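Local coordinates for protein Diedel (Drosophila melanogaster, PDB 3ZZO) that acts as a secreted immune cytokine that promotes survival after Sindbis virus infection by suppressing the immune deficiency pathway, at residues R6-F11 with K85-P90. Numbering follows the deposited sequence.
Sequences RELVEF and KVTRLP
Arg-6, Leu-8 and Glu-10 pair with Leu-89, Thr-87 and Lys-85 through six backbone hydrogen bonds, two to each antiparallel hydrogen-bonded pair. The longest is Lys-85 N to Glu-10 O, at 3.2 Å. Between them sit the non-hydrogen-bonded pairs Glu-7 with Arg-88 and Val-9 with Val-86, where CA-H...O contacts add to the ladder, such as Val-86 CA to Leu-8 O at 3.4 Å. A water bonded to Leu-8 O and Thr-87 OG1 ties a side chain to the ladder as well.

This is the first strand of the SD1 ferredoxin-like sheet meeting the last. Strand 81-89 forms one edge; strand 31-35 flanks 6-13 on its other side, and helix 69-75 covers the face carrying Glu-7 and Val-9.

Among the apolar contacts, Leu-89 crosses Leu-8 at about a right angle, its CD1 3.5 Å from Leu-8 CG, a closeness left doubtful because Leu-8 was modelled in two conformers. In the conformer described, Arg-6 NE lies 3.9 Å from the same methyl and NH1 bonds to Gln-42. On the other face, Val-86 CG1 packs 3.5 Å from Glu-7 CD; OE1 of that carboxylate takes a weak hydrogen bond from Ser-69 N.

Charge pairing closes the Glu-10 end. Lys-85 runs alongside Glu-10, then bends at chi3 (-63°), bringing NZ 3.1 Å from Glu-10 OE2, above the carboxylate plane. A second water donates to OE2.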
ATOM      1  N   ARG A   6      -2.974   5.260  -4.765  1.00  7.08           N
ATOM      2  CA  ARG A   6      -2.437   4.468  -3.664  0.50  7.21           C
ATOM      3  C   ARG A   6      -3.548   4.202  -2.675  1.00  6.60           C
ATOM      4  O   ARG A   6      -4.662   4.744  -2.839  1.00  8.14           O
ATOM      5  CB  ARG A   6      -1.222   5.102  -3.048  0.50  9.64           C
ATOM      6  CG  ARG A   6      -1.411   6.443  -2.414  0.50  9.76           C
ATOM      7  CD  ARG A   6      -0.128   7.298  -2.309  0.50 10.32           C
ATOM      8  NE  ARG A   6      -0.366   8.579  -1.745  0.50 12.56           N
ATOM      9  CZ  ARG A   6       0.543   9.217  -1.037  0.50 13.38           C
ATOM     10  NH1 ARG A   6       1.763   8.675  -0.753  0.50 12.75           N
ATOM     11  NH2 ARG A   6       0.229  10.391  -0.532  0.50 16.50           N
ATOM     12  N   GLU A   7      -3.332   3.358  -1.694  1.00  6.63           N
ATOM     13  CA  GLU A   7      -4.320   3.121  -0.645  1.00  6.12           C
ATOM     14  C   GLU A   7      -3.687   3.295   0.704  1.00  6.57           C
ATOM     15  O   GLU A   7      -2.571   2.852   0.960  1.00  7.29           O
ATOM     16  CB  GLU A   7      -4.950   1.721  -0.713  1.00  6.76           C
ATOM     17  CG  GLU A   7      -5.959   1.544  -1.810  1.00  7.09           C
ATOM     18  CD  GLU A   7      -6.574   0.176  -1.818  1.00  7.48           C
ATOM     19  OE1 GLU A   7      -6.035  -0.773  -1.243  1.00  7.44           O
ATOM     20  OE2 GLU A   7      -7.655   0.059  -2.483  1.00  9.30           O
ATOM     21  N   LEU A   8      -4.442   3.905   1.597  1.00  6.43           N
ATOM     22  CA  LEU A   8      -4.130   3.981   3.025  1.00  7.21           C
ATOM     23  C   LEU A   8      -4.865   2.863   3.720  1.00  6.46           C
ATOM     24  O   LEU A   8      -6.105   2.816   3.663  1.00  8.08           O
ATOM     25  CB  LEU A   8      -4.659   5.324   3.601  0.50  7.79           C
ATOM     26  CG  LEU A   8      -4.240   6.665   2.925  0.50  7.77           C
ATOM     27  CD1 LEU A   8      -5.172   7.798   3.326  0.50  9.14           C
ATOM     28  CD2 LEU A   8      -2.789   6.975   3.219  0.50 11.04           C
ATOM     29  N   VAL A   9      -4.167   1.945   4.352  1.00  6.49           N
ATOM     30  CA  VAL A   9      -4.750   0.789   4.974  1.00  6.74           C
ATOM     31  C   VAL A   9      -4.462   0.780   6.459  1.00  6.78           C
ATOM     32  O   VAL A   9      -3.306   0.914   6.875  1.00  7.64           O
ATOM     33  CB  VAL A   9      -4.210  -0.505   4.347  1.00  7.03           C
ATOM     34  CG1 VAL A   9      -4.857  -1.751   4.966  1.00  8.49           C
ATOM     35  CG2 VAL A   9      -4.387  -0.504   2.832  1.00  8.20           C
ATOM     36  N   GLU A  10      -5.512   0.653   7.272  1.00  6.46           N
ATOM     37  CA  GLU A  10      -5.369   0.443   8.710  1.00  6.73           C
ATOM     38  C   GLU A  10      -5.772  -0.986   9.001  1.00  7.09           C
ATOM     39  O   GLU A  10      -6.761  -1.485   8.466  1.00  6.79           O
ATOM     40  CB  GLU A  10      -6.266   1.397   9.514  1.00  8.45           C
ATOM     41  CG  GLU A  10      -5.888   2.827   9.361  1.00 12.94           C
ATOM     42  CD  GLU A  10      -6.737   3.737  10.266  1.00 16.20           C
ATOM     43  OE1 GLU A  10      -7.489   3.269  11.167  1.00 21.22           O
ATOM     44  OE2 GLU A  10      -6.710   4.972  10.014  1.00 19.77           O
ATOM     45  N   PHE A  11      -4.996  -1.658   9.846  1.00  6.55           N
ATOM     46  CA  PHE A  11      -5.222  -3.083  10.063  1.00  6.80           C
ATOM     47  C   PHE A  11      -4.621  -3.507  11.389  1.00  6.37           C
ATOM     48  O   PHE A  11      -3.749  -2.815  11.944  1.00  7.76           O
ATOM     49  CB  PHE A  11      -4.580  -3.892   8.918  1.00  6.59           C
ATOM     50  CG  PHE A  11      -3.069  -3.747   8.815  1.00  6.66           C
ATOM     51  CD1 PHE A  11      -2.504  -2.658   8.148  1.00  6.89           C
ATOM     52  CD2 PHE A  11      -2.227  -4.691   9.390  1.00  6.82           C
ATOM     53  CE1 PHE A  11      -1.132  -2.526   8.101  1.00  7.19           C
ATOM     54  CE2 PHE A  11      -0.835  -4.544   9.331  1.00  6.56           C
ATOM     55  CZ  PHE A  11      -0.305  -3.462   8.682  1.00  7.32           C
ATOM     56  N   LYS A  85      -9.749  -0.532   7.861  1.00  7.30           N
ATOM     57  CA  LYS A  85     -10.136   0.623   7.044  1.00  8.96           C
ATOM     58  C   LYS A  85      -9.242   0.651   5.812  1.00  7.56           C
ATOM     59  O   LYS A  85      -8.038   0.439   5.917  1.00  7.50           O
ATOM     60  CB  LYS A  85      -9.859   1.956   7.955  1.00 13.00           C
ATOM     61  CG  LYS A  85     -10.343   3.208   7.389  1.00 13.43           C
ATOM     62  CD  LYS A  85      -9.822   4.375   8.176  1.00 15.03           C
ATOM     63  CE  LYS A  85     -10.273   4.429   9.600  1.00 18.46           C
ATOM     64  NZ  LYS A  85      -9.675   5.543  10.472  1.00 20.04           N
ATOM     65  N   VAL A  86      -9.824   0.998   4.650  1.00  6.88           N
ATOM     66  CA  VAL A  86      -9.077   1.246   3.433  1.00  6.78           C
ATOM     67  C   VAL A  86      -9.582   2.522   2.783  1.00  6.86           C
ATOM     68  O   VAL A  86     -10.796   2.681   2.606  1.00  7.69           O
ATOM     69  CB  VAL A  86      -9.234   0.088   2.416  1.00  7.63           C
ATOM     70  CG1 VAL A  86      -8.405   0.338   1.143  1.00  8.68           C
ATOM     71  CG2 VAL A  86      -8.820  -1.249   3.048  1.00  8.18           C
ATOM     72  N   THR A  87      -8.678   3.432   2.491  1.00  7.60           N
ATOM     73  CA  THR A  87      -9.001   4.686   1.808  1.00  7.32           C
ATOM     74  C   THR A  87      -8.228   4.753   0.509  1.00  7.34           C
ATOM     75  O   THR A  87      -7.003   4.648   0.494  1.00  8.29           O
ATOM     76  CB  THR A  87      -8.674   5.911   2.672  1.00  7.91           C
ATOM     77  OG1 THR A  87      -9.298   5.741   3.952  1.00  8.95           O
ATOM     78  CG2 THR A  87      -9.127   7.196   1.989  1.00  9.65           C
ATOM     79  N   ARG A  88      -8.962   4.943  -0.576  1.00  7.04           N
ATOM     80  CA  ARG A  88      -8.352   5.079  -1.905  1.00  7.96           C
ATOM     81  C   ARG A  88      -7.955   6.510  -2.160  1.00  8.20           C
ATOM     82  O   ARG A  88      -8.757   7.440  -2.039  1.00  9.86           O
ATOM     83  CB  ARG A  88      -9.312   4.611  -2.970  1.00  9.15           C
ATOM     84  CG  ARG A  88      -9.739   3.166  -2.813  1.00 12.27           C
ATOM     85  CD  ARG A  88     -10.769   2.733  -3.827  1.00 15.92           C
ATOM     86  NE  ARG A  88     -12.036   3.406  -3.611  1.00 20.85           N
ATOM     87  CZ  ARG A  88     -13.196   2.993  -4.111  1.00 21.77           C
ATOM     88  NH1 ARG A  88     -13.280   1.892  -4.863  1.00 23.20           N
ATOM     89  NH2 ARG A  88     -14.304   3.681  -3.806  1.00 25.11           N
ATOM     90  N   LEU A  89      -6.686   6.728  -2.497  1.00  9.07           N
ATOM     91  CA  LEU A  89      -6.158   8.051  -2.863  1.00 10.77           C
ATOM     92  C   LEU A  89      -5.798   8.050  -4.344  1.00 11.68           C
ATOM     93  O   LEU A  89      -5.318   7.073  -4.880  1.00 13.08           O
ATOM     94  CB  LEU A  89      -4.925   8.371  -2.031  1.00 12.11           C
ATOM     95  CG  LEU A  89      -5.096   8.318  -0.525  1.00 12.12           C
ATOM     96  CD1 LEU A  89      -3.790   8.695   0.169  1.00 15.71           C
ATOM     97  CD2 LEU A  89      -6.192   9.255  -0.017  1.00 12.39           C
ATOM     98  N   PRO A  90      -5.981   9.183  -5.017  1.00 13.84           N
ATOM     99  CA  PRO A  90      -6.593  10.438  -4.532  1.00 12.13           C
ATOM    100  C   PRO A  90      -8.048  10.226  -4.161  1.00 10.64           C
ATOM    101  O   PRO A  90      -8.824   9.568  -4.870  1.00 12.60           O
ATOM    102  CB  PRO A  90      -6.457  11.386  -5.747  1.00 15.23           C
ATOM    103  CG  PRO A  90      -6.414  10.496  -6.891  1.00 18.24           C
ATOM    104  CD  PRO A  90      -5.609   9.296  -6.437  1.00 16.60           C
TER
HETATM  105  O   HOH W   1      -7.696   4.223   5.671  1.00 11.15           O
HETATM  106  O   HOH W   2      -8.433   7.363   9.191  1.00 18.97           O